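Long-range contacts in phenylacetaldehyde dehydrogenase (Burkholderia cenocepacia, PDB 4O5H), which probably oxidises phenylacetaldehyde to phenylacetate with NAD+ as the electron acceptor, as a member of the aldehyde dehydrogenase family: residues A76-F81 against V175-A180; D103-N108 against Q137-M142. All blocks are in the same frame, centred on the assembly; numbering follows the deposited sequence.

Contact 1 (A76-F81 against V175-A180); sequences AARRAF and VGVVGA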
ATOM      1  N   ALA A  76      22.276  -8.541  -8.203  1.00 10.73           N
ATOM      2  CA  ALA A  76      22.009  -9.046  -9.539  1.00 10.80           C
ATOM      3  C   ALA A  76      20.693  -8.513 -10.088  1.00 10.67           C
ATOM      4  O   ALA A  76      20.614  -8.137 -11.260  1.00 10.95           O
ATOM      5  CB  ALA A  76      22.027 -10.567  -9.553  1.00 10.61           C
ATOM      6  N   ALA A  77      19.644  -8.527  -9.253  1.00 10.43           N
ATOM      7  CA  ALA A  77      18.354  -8.044  -9.677  1.00 10.50           C
ATOM      8  C   ALA A  77      18.398  -6.557 -10.003  1.00 10.98           C
ATOM      9  O   ALA A  77      17.804  -6.124 -10.982  1.00 11.00           O
ATOM     10  CB  ALA A  77      17.283  -8.323  -8.613  1.00 10.15           C
ATOM     11  N   ARG A  78      19.111  -5.801  -9.196  1.00 11.84           N
ATOM     12  CA  ARG A  78      19.369  -4.382  -9.487  1.00 13.15           C
ATOM     13  C   ARG A  78      20.028  -4.199 -10.825  1.00 14.16           C
ATOM     14  O   ARG A  78      19.606  -3.371 -11.619  1.00 14.99           O
ATOM     15  CB  ARG A  78      20.268  -3.741  -8.411  1.00 13.66           C
ATOM     16  CG  ARG A  78      19.494  -3.193  -7.235  1.00 13.63           C
ATOM     17  CD  ARG A  78      19.290  -1.691  -7.296  1.00 13.95           C
ATOM     18  NE  ARG A  78      18.461  -1.235  -8.412  1.00 13.82           N
ATOM     19  CZ  ARG A  78      17.180  -0.865  -8.328  1.00 13.99           C
ATOM     20  NH1 ARG A  78      16.471  -0.948  -7.186  1.00 13.86           N
ATOM     21  NH2 ARG A  78      16.567  -0.437  -9.415  1.00 14.01           N
ATOM     22  N   ARG A  79      21.110  -4.927 -11.067  1.00 15.54           N
ATOM     23  CA  ARG A  79      21.862  -4.802 -12.340  1.00 17.01           C
ATOM     24  C   ARG A  79      20.963  -5.130 -13.528  1.00 15.90           C
ATOM     25  O   ARG A  79      20.976  -4.420 -14.525  1.00 15.93           O
ATOM     26  CB  ARG A  79      23.067  -5.755 -12.411  1.00 19.45           C
ATOM     27  CG  ARG A  79      24.333  -5.247 -11.743  1.00 23.16           C
ATOM     28  CD  ARG A  79      25.561  -6.133 -12.039  1.00 25.62           C
ATOM     29  NE  ARG A  79      25.382  -7.506 -11.551  1.00 27.87           N
ATOM     30  CZ  ARG A  79      25.569  -7.906 -10.286  1.00 28.89           C
ATOM     31  NH1 ARG A  79      25.941  -7.069  -9.329  1.00 29.98           N
ATOM     32  NH2 ARG A  79      25.398  -9.173  -9.975  1.00 31.02           N
ATOM     33  N   ALA A  80      20.163  -6.176 -13.391  1.00 14.73           N
ATOM     34  CA  ALA A  80      19.285  -6.618 -14.501  1.00 14.44           C
ATOM     35  C   ALA A  80      18.230  -5.576 -14.806  1.00 14.20           C
ATOM     36  O   ALA A  80      17.795  -5.456 -15.942  1.00 14.65           O
ATOM     37  CB  ALA A  80      18.646  -7.959 -14.195  1.00 13.58           C
ATOM     38  N   PHE A  81      17.801  -4.846 -13.797  1.00 13.82           N
ATOM     39  CA  PHE A  81      16.761  -3.811 -13.992  1.00 14.31           C
ATOM     40  C   PHE A  81      17.373  -2.510 -14.476  1.00 15.34           C
ATOM     41  O   PHE A  81      16.807  -1.838 -15.334  1.00 15.69           O
ATOM     42  CB  PHE A  81      15.973  -3.553 -12.695  1.00 13.82           C
ATOM     43  CG  PHE A  81      14.865  -2.544 -12.849  1.00 14.31           C
ATOM     44  CD1 PHE A  81      13.634  -2.922 -13.311  1.00 14.68           C
ATOM     45  CD2 PHE A  81      15.084  -1.200 -12.539  1.00 14.99           C
ATOM     46  CE1 PHE A  81      12.604  -1.994 -13.474  1.00 15.65           C
ATOM     47  CE2 PHE A  81      14.074  -0.254 -12.696  1.00 15.80           C
ATOM     48  CZ  PHE A  81      12.842  -0.638 -13.190  1.00 16.28           C
ATOM     49  N   VAL A 175       7.703  -0.917 -10.769  1.00 12.35           N
ATOM     50  CA  VAL A 175       8.086  -0.422  -9.448  1.00 12.91           C
ATOM     51  C   VAL A 175       9.593  -0.571  -9.259  1.00 12.39           C
ATOM     52  O   VAL A 175      10.200   0.224  -8.558  1.00 11.81           O
ATOM     53  CB  VAL A 175       7.218  -1.011  -8.331  1.00 13.70           C
ATOM     54  CG1 VAL A 175       7.458  -2.509  -8.130  1.00 13.54           C
ATOM     55  CG2 VAL A 175       7.405  -0.235  -7.046  1.00 14.73           C
ATOM     56  N   GLY A 176      10.176  -1.613  -9.881  1.00 11.38           N
ATOM     57  CA  GLY A 176      11.609  -1.851  -9.826  1.00 11.20           C
ATOM     58  C   GLY A 176      12.005  -3.263  -9.437  1.00 10.68           C
ATOM     59  O   GLY A 176      11.559  -4.227 -10.044  1.00 10.16           O
ATOM     60  N   VAL A 177      12.830  -3.375  -8.411  1.00 10.41           N
ATOM     61  CA  VAL A 177      13.270  -4.653  -7.903  1.00 10.12           C
ATOM     62  C   VAL A 177      12.307  -5.110  -6.792  1.00  9.87           C
ATOM     63  O   VAL A 177      12.054  -4.386  -5.821  1.00  9.56           O
ATOM     64  CB  VAL A 177      14.694  -4.534  -7.347  1.00 10.42           C
ATOM     65  CG1 VAL A 177      15.135  -5.824  -6.713  1.00 10.48           C
ATOM     66  CG2 VAL A 177      15.679  -4.136  -8.456  1.00 10.77           C
ATOM     67  N   VAL A 178      11.789  -6.315  -6.920  1.00  9.63           N
ATOM     68  CA  VAL A 178      10.810  -6.846  -5.989  1.00  9.57           C
ATOM     69  C   VAL A 178      11.423  -7.968  -5.187  1.00  9.58           C
ATOM     70  O   VAL A 178      11.940  -8.947  -5.754  1.00  9.48           O
ATOM     71  CB  VAL A 178       9.587  -7.375  -6.749  1.00  9.57           C
ATOM     72  CG1 VAL A 178       8.557  -7.972  -5.800  1.00  9.57           C
ATOM     73  CG2 VAL A 178       8.949  -6.261  -7.578  1.00  9.55           C
ATOM     74  N   GLY A 179      11.368  -7.850  -3.872  1.00  9.56           N
ATOM     75  CA  GLY A 179      11.636  -8.965  -2.994  1.00 10.04           C
ATOM     76  C   GLY A 179      10.322  -9.704  -2.675  1.00 10.22           C
ATOM     77  O   GLY A 179       9.323  -9.085  -2.257  1.00 10.55           O
ATOM     78  N   ALA A 180      10.295 -10.998  -2.920  1.00 10.52           N
ATOM     79  CA  ALA A 180       9.086 -11.802  -2.722  1.00 10.77           C
ATOM     80  C   ALA A 180       9.365 -12.945  -1.754  1.00 11.49           C
ATOM     81  O   ALA A 180      10.298 -13.737  -1.974  1.00 11.36           O
ATOM     82  CB  ALA A 180       8.619 -12.367  -4.049  1.00 10.61           C
TER

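Contact 2 (D103-N108 against Q137-M142); sequences DLIEAN and QCFRYM. With EDO (1,2-ethanediol), chain H.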
ATOM      1  N   ASP A 103       3.837 -22.549 -21.065  1.00 11.33           N
ATOM      2  CA  ASP A 103       3.862 -23.836 -21.769  1.00 12.15           C
ATOM      3  C   ASP A 103       4.848 -24.836 -21.141  1.00 12.39           C
ATOM      4  O   ASP A 103       4.541 -26.014 -21.032  1.00 12.82           O
ATOM      5  CB  ASP A 103       4.234 -23.628 -23.229  1.00 12.67           C
ATOM      6  CG  ASP A 103       3.095 -23.055 -24.060  1.00 13.20           C
ATOM      7  OD1 ASP A 103       1.911 -23.182 -23.665  1.00 13.01           O
ATOM      8  OD2 ASP A 103       3.415 -22.518 -25.172  1.00 14.10           O
ATOM      9  N   LEU A 104       6.037 -24.365 -20.752  1.00 12.43           N
ATOM     10  CA  LEU A 104       7.020 -25.234 -20.125  1.00 12.50           C
ATOM     11  C   LEU A 104       6.501 -25.811 -18.808  1.00 11.76           C
ATOM     12  O   LEU A 104       6.771 -26.960 -18.511  1.00 11.65           O
ATOM     13  CB  LEU A 104       8.343 -24.499 -19.899  1.00 12.98           C
ATOM     14  CG  LEU A 104       9.189 -24.181 -21.131  1.00 13.58           C
ATOM     15  CD1 LEU A 104      10.349 -23.284 -20.762  1.00 13.77           C
ATOM     16  CD2 LEU A 104       9.755 -25.451 -21.755  1.00 14.75           C
ATOM     17  N   ILE A 105       5.763 -25.016 -18.034  1.00 10.99           N
ATOM     18  CA  ILE A 105       5.178 -25.508 -16.788  1.00 10.74           C
ATOM     19  C   ILE A 105       4.171 -26.634 -17.092  1.00 10.92           C
ATOM     20  O   ILE A 105       4.251 -27.701 -16.512  1.00 10.75           O
ATOM     21  CB  ILE A 105       4.522 -24.386 -15.976  1.00 10.38           C
ATOM     22  CG1 ILE A 105       5.624 -23.435 -15.444  1.00 10.11           C
ATOM     23  CG2 ILE A 105       3.662 -24.950 -14.848  1.00 10.22           C
ATOM     24  CD1 ILE A 105       5.090 -22.098 -14.963  1.00  9.94           C
ATOM     25  N   GLU A 106       3.278 -26.368 -18.048  1.00 10.95           N
ATOM     26  CA  GLU A 106       2.328 -27.356 -18.473  1.00 11.31           C
ATOM     27  C   GLU A 106       2.994 -28.613 -19.032  1.00 11.51           C
ATOM     28  O   GLU A 106       2.519 -29.705 -18.786  1.00 11.49           O
ATOM     29  CB  GLU A 106       1.361 -26.744 -19.484  1.00 11.61           C
ATOM     30  CG  GLU A 106       0.380 -25.780 -18.795  1.00 11.45           C
ATOM     31  CD  GLU A 106      -0.498 -24.990 -19.739  1.00 11.64           C
ATOM     32  OE1 GLU A 106      -0.290 -25.006 -20.960  1.00 12.26           O
ATOM     33  OE2 GLU A 106      -1.410 -24.304 -19.252  1.00 11.81           O
ATOM     34  N   ALA A 107       4.090 -28.442 -19.778  1.00 11.51           N
ATOM     35  CA  ALA A 107       4.775 -29.609 -20.375  1.00 11.91           C
ATOM     36  C   ALA A 107       5.383 -30.488 -19.295  1.00 11.83           C
ATOM     37  O   ALA A 107       5.599 -31.653 -19.507  1.00 11.94           O
ATOM     38  CB  ALA A 107       5.853 -29.162 -21.392  1.00 12.04           C
ATOM     39  N   ASN A 108       5.710 -29.907 -18.150  1.00 11.41           N
ATOM     40  CA  ASN A 108       6.371 -30.633 -17.089  1.00 11.50           C
ATOM     41  C   ASN A 108       5.509 -30.700 -15.829  1.00 11.47           C
ATOM     42  O   ASN A 108       6.020 -30.767 -14.719  1.00 11.63           O
ATOM     43  CB  ASN A 108       7.717 -29.958 -16.781  1.00 11.35           C
ATOM     44  CG  ASN A 108       8.691 -30.056 -17.953  1.00 11.56           C
ATOM     45  OD1 ASN A 108       9.298 -31.085 -18.159  1.00 11.75           O
ATOM     46  ND2 ASN A 108       8.802 -28.985 -18.729  1.00 11.30           N
ATOM     47  N   GLN A 137      -1.311 -21.008 -15.646  1.00 10.27           N
ATOM     48  CA  GLN A 137      -2.280 -20.039 -16.111  1.00 10.52           C
ATOM     49  C   GLN A 137      -1.985 -18.638 -15.589  1.00  9.93           C
ATOM     50  O   GLN A 137      -2.304 -17.675 -16.256  1.00  9.61           O
ATOM     51  CB  GLN A 137      -3.734 -20.428 -15.749  1.00 11.23           C
ATOM     52  CG  GLN A 137      -4.226 -21.653 -16.473  1.00 12.37           C
ATOM     53  CD  GLN A 137      -4.616 -21.399 -17.933  1.00 13.52           C
ATOM     54  OE1 GLN A 137      -4.316 -20.354 -18.524  1.00 14.67           O
ATOM     55  NE2 GLN A 137      -5.226 -22.396 -18.532  1.00 14.63           N
ATOM     56  N   CYS A 138      -1.415 -18.527 -14.384  1.00  9.58           N
ATOM     57  CA  CYS A 138      -1.068 -17.225 -13.853  1.00  9.28           C
ATOM     58  C   CYS A 138      -0.028 -16.559 -14.747  1.00  8.96           C
ATOM     59  O   CYS A 138      -0.186 -15.416 -15.123  1.00  8.65           O
ATOM     60  CB  CYS A 138      -0.518 -17.328 -12.439  1.00  9.36           C
ATOM     61  SG  CYS A 138      -0.209 -15.713 -11.685  1.00  9.79           S
ATOM     62  N   PHE A 139       1.034 -17.293 -15.133  1.00  8.81           N
ATOM     63  CA  PHE A 139       1.990 -16.747 -16.083  1.00  8.73           C
ATOM     64  C   PHE A 139       1.351 -16.388 -17.428  1.00  8.82           C
ATOM     65  O   PHE A 139       1.674 -15.370 -18.005  1.00  8.45           O
ATOM     66  CB  PHE A 139       3.175 -17.695 -16.292  1.00  8.94           C
ATOM     67  CG  PHE A 139       4.184 -17.672 -15.151  1.00  8.93           C
ATOM     68  CD1 PHE A 139       5.018 -16.573 -14.990  1.00  8.92           C
ATOM     69  CD2 PHE A 139       4.237 -18.712 -14.233  1.00  9.11           C
ATOM     70  CE1 PHE A 139       5.918 -16.518 -13.933  1.00  9.05           C
ATOM     71  CE2 PHE A 139       5.157 -18.680 -13.170  1.00  9.16           C
ATOM     72  CZ  PHE A 139       5.985 -17.572 -13.020  1.00  9.07           C
ATOM     73  N   ARG A 140       0.445 -17.226 -17.920  1.00  9.07           N
ATOM     74  CA  ARG A 140      -0.191 -16.948 -19.221  1.00  9.32           C
ATOM     75  C   ARG A 140      -1.099 -15.699 -19.137  1.00  9.33           C
ATOM     76  O   ARG A 140      -1.034 -14.798 -20.001  1.00  9.16           O
ATOM     77  CB  ARG A 140      -0.999 -18.169 -19.718  1.00  9.58           C
ATOM     78  CG  ARG A 140      -1.647 -17.934 -21.087  1.00  9.80           C
ATOM     79  CD  ARG A 140      -2.167 -19.216 -21.681  1.00 10.30           C
ATOM     80  NE  ARG A 140      -1.112 -20.175 -21.930  1.00 10.51           N
ATOM     81  CZ  ARG A 140      -1.023 -21.379 -21.368  1.00 10.95           C
ATOM     82  NH1 ARG A 140      -1.919 -21.815 -20.499  1.00 11.11           N
ATOM     83  NH2 ARG A 140      -0.006 -22.191 -21.675  1.00 11.37           N
ATOM     84  N   TYR A 141      -1.942 -15.658 -18.094  1.00  9.42           N
ATOM     85  CA  TYR A 141      -2.863 -14.521 -17.893  1.00  9.37           C
ATOM     86  C   TYR A 141      -2.061 -13.212 -17.807  1.00  9.42           C
ATOM     87  O   TYR A 141      -2.331 -12.234 -18.532  1.00  9.35           O
ATOM     88  CB  TYR A 141      -3.720 -14.751 -16.663  1.00  9.48           C
ATOM     89  CG  TYR A 141      -4.568 -13.565 -16.251  1.00  9.37           C
ATOM     90  CD1 TYR A 141      -5.794 -13.341 -16.813  1.00  9.60           C
ATOM     91  CD2 TYR A 141      -4.076 -12.617 -15.355  1.00  9.32           C
ATOM     92  CE1 TYR A 141      -6.553 -12.233 -16.463  1.00  9.56           C
ATOM     93  CE2 TYR A 141      -4.810 -11.492 -15.018  1.00  9.32           C
ATOM     94  CZ  TYR A 141      -6.063 -11.323 -15.565  1.00  9.49           C
ATOM     95  OH  TYR A 141      -6.798 -10.187 -15.233  1.00  9.64           O
ATOM     96  N   MET A 142      -1.020 -13.199 -16.964  1.00  9.33           N
ATOM     97  CA  MET A 142      -0.216 -11.990 -16.794  1.00  9.04           C
ATOM     98  C   MET A 142       0.605 -11.630 -18.034  1.00  8.88           C
ATOM     99  O   MET A 142       0.854 -10.466 -18.289  1.00  8.43           O
ATOM    100  CB  MET A 142       0.694 -12.140 -15.553  1.00  9.03           C
ATOM    101  CG  MET A 142      -0.071 -12.315 -14.231  1.00  9.16           C
ATOM    102  SD  MET A 142      -1.044 -10.859 -13.818  1.00  8.94           S
ATOM    103  CE  MET A 142      -2.092 -11.563 -12.547  1.00  9.25           C
TER
HETATM  104  C1  EDO H 604       0.289 -21.862 -26.547  1.00 28.61           C
HETATM  105  O1  EDO H 604       1.141 -20.874 -25.922  1.00 24.55           O
HETATM  106  C2  EDO H 604      -0.851 -22.369 -25.638  1.00 32.39           C
HETATM  107  O2  EDO H 604      -0.807 -23.794 -25.303  1.00 33.70           O
HETATM  108  O   HOH W   1       1.258 -20.067 -23.292  1.00  8.53           O

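Contact 1 (A76-F81 against V175-A180)
Helix segment 76-81 runs roughly antiparallel to strand 177-180, at 147° with the axes 8.8 Å apart, and Val177 reaches from the strand toward Ala77, Arg78 and Phe81. No hydrogen bond joins the two segments; the contact is one of packing. The two methyls of Val177 meet different partners. Val177 CG1, anti to the backbone N (chi1 176°), meets Ala77 CB at 3.8 Å, while Val177 CG2 lies over the centre of one face of the Arg78 guanidinium, 3.5 Å from Arg78 NH1. Bends at chi2 and chi3 of Arg78 fold its chain over this methyl. The guanidinium is held from outside the segments by salt bridges to Asp82 and Asp255, and Asp255 also accepts a bond from Val177 N, so one carboxylate links strand backbone and arginine. Phe81 lays a ring face over Gly176 in a CH-pi contact, with Gly176 CA 3.9 Å from the ring centroid. Gly176 sits at phi 130°, a conformation open mainly to glycine, and its bare CA lets the ring come close. Helix 67-82 thus packs on the central sheet of the probable Rossmann-like NAD-binding domain, where strand 166-181 pairs in parallel with strands 204-208 and 256-260.

Contact 2 (D103-N108 against Q137-M142)
Arg140 offers NH1 and NH2 to the two oxygens of Glu106, one to each, and the same guanidinium also reaches Asp103, forming a salt-bridge network between helices 91-107 and 124-145. Arg140 NH1 gives the straighter bond, 2.8 Å to Glu106 OE2 at 171°, arriving on the syn side but tilted out of the carboxylate plane. Arg140 NH2 donates to Glu106 OE1 at 2.9 Å from above that plane. Both oxygens lie close to the guanidinium plane, yet the two flat groups are turned 45° apart, so the pair is twisted. Arg140 NH2 carries a second, weak and strongly bent bond of 2.9 Å to Asp103 OD1. Arg140 leaves its helix with CG anti to the backbone N and bends at chi3, which brings the NH1/NH2 edge to Glu106, with NH2 at the corner shared with Asp103. Two carboxylates beside one guanidinium would be expected to stabilise its positive charge.

The two helices form an antiparallel pair, at 161° with axes 9.8 Å apart, bridged on one side by this network and probably part of the cofactor-binding domain of the aldehyde dehydrogenase fold.

Apolar packing lies on the buried side. Ile105 CD1 reaches Phe139 CD2 at 3.6 Å, approaching the ring obliquely; Phe139 also rests on Ala192 and Ala196 of helix 187-201, and Ile105 on Leu220 of helix 215-227.

A water and a bound diol extend the polar network at Asp103 and Arg140. The water accepts from Arg140 NE at 2.7 Å and donates weakly to Asp103 OD1. It also bonds to O1 of a 1,2-ethanediol, probably from the crystallisation liquor, whose O1 donates to Asp103 OD2 at 2.9 Å. Gln137 OE1 takes a weak bond from Arg140 NH1, and Gln137 packs on Pro159 of the second subunit.

In the fold
From the N terminus, after a short helix and four strands, the chain reaches helix 67-82, which supplies the first half of contact 1, then helix 91-107, where contact 2 begins. After helix 109-120, helix 124-145 returns beside helix 91-107 and contact 2 closes a short, mostly helical loop. The chain then enters strand 166-181, whose later part meets 76-81 and closes the wider loop of contact 1, so contact 2 nests within it. Their centres are about 22 Å apart and they do not touch. Contact 1 ties an early helix to the sheet containing strands 166-181, 204-208 and 256-260; contact 2 joins two helices that pack against helices 187-201 and 215-227.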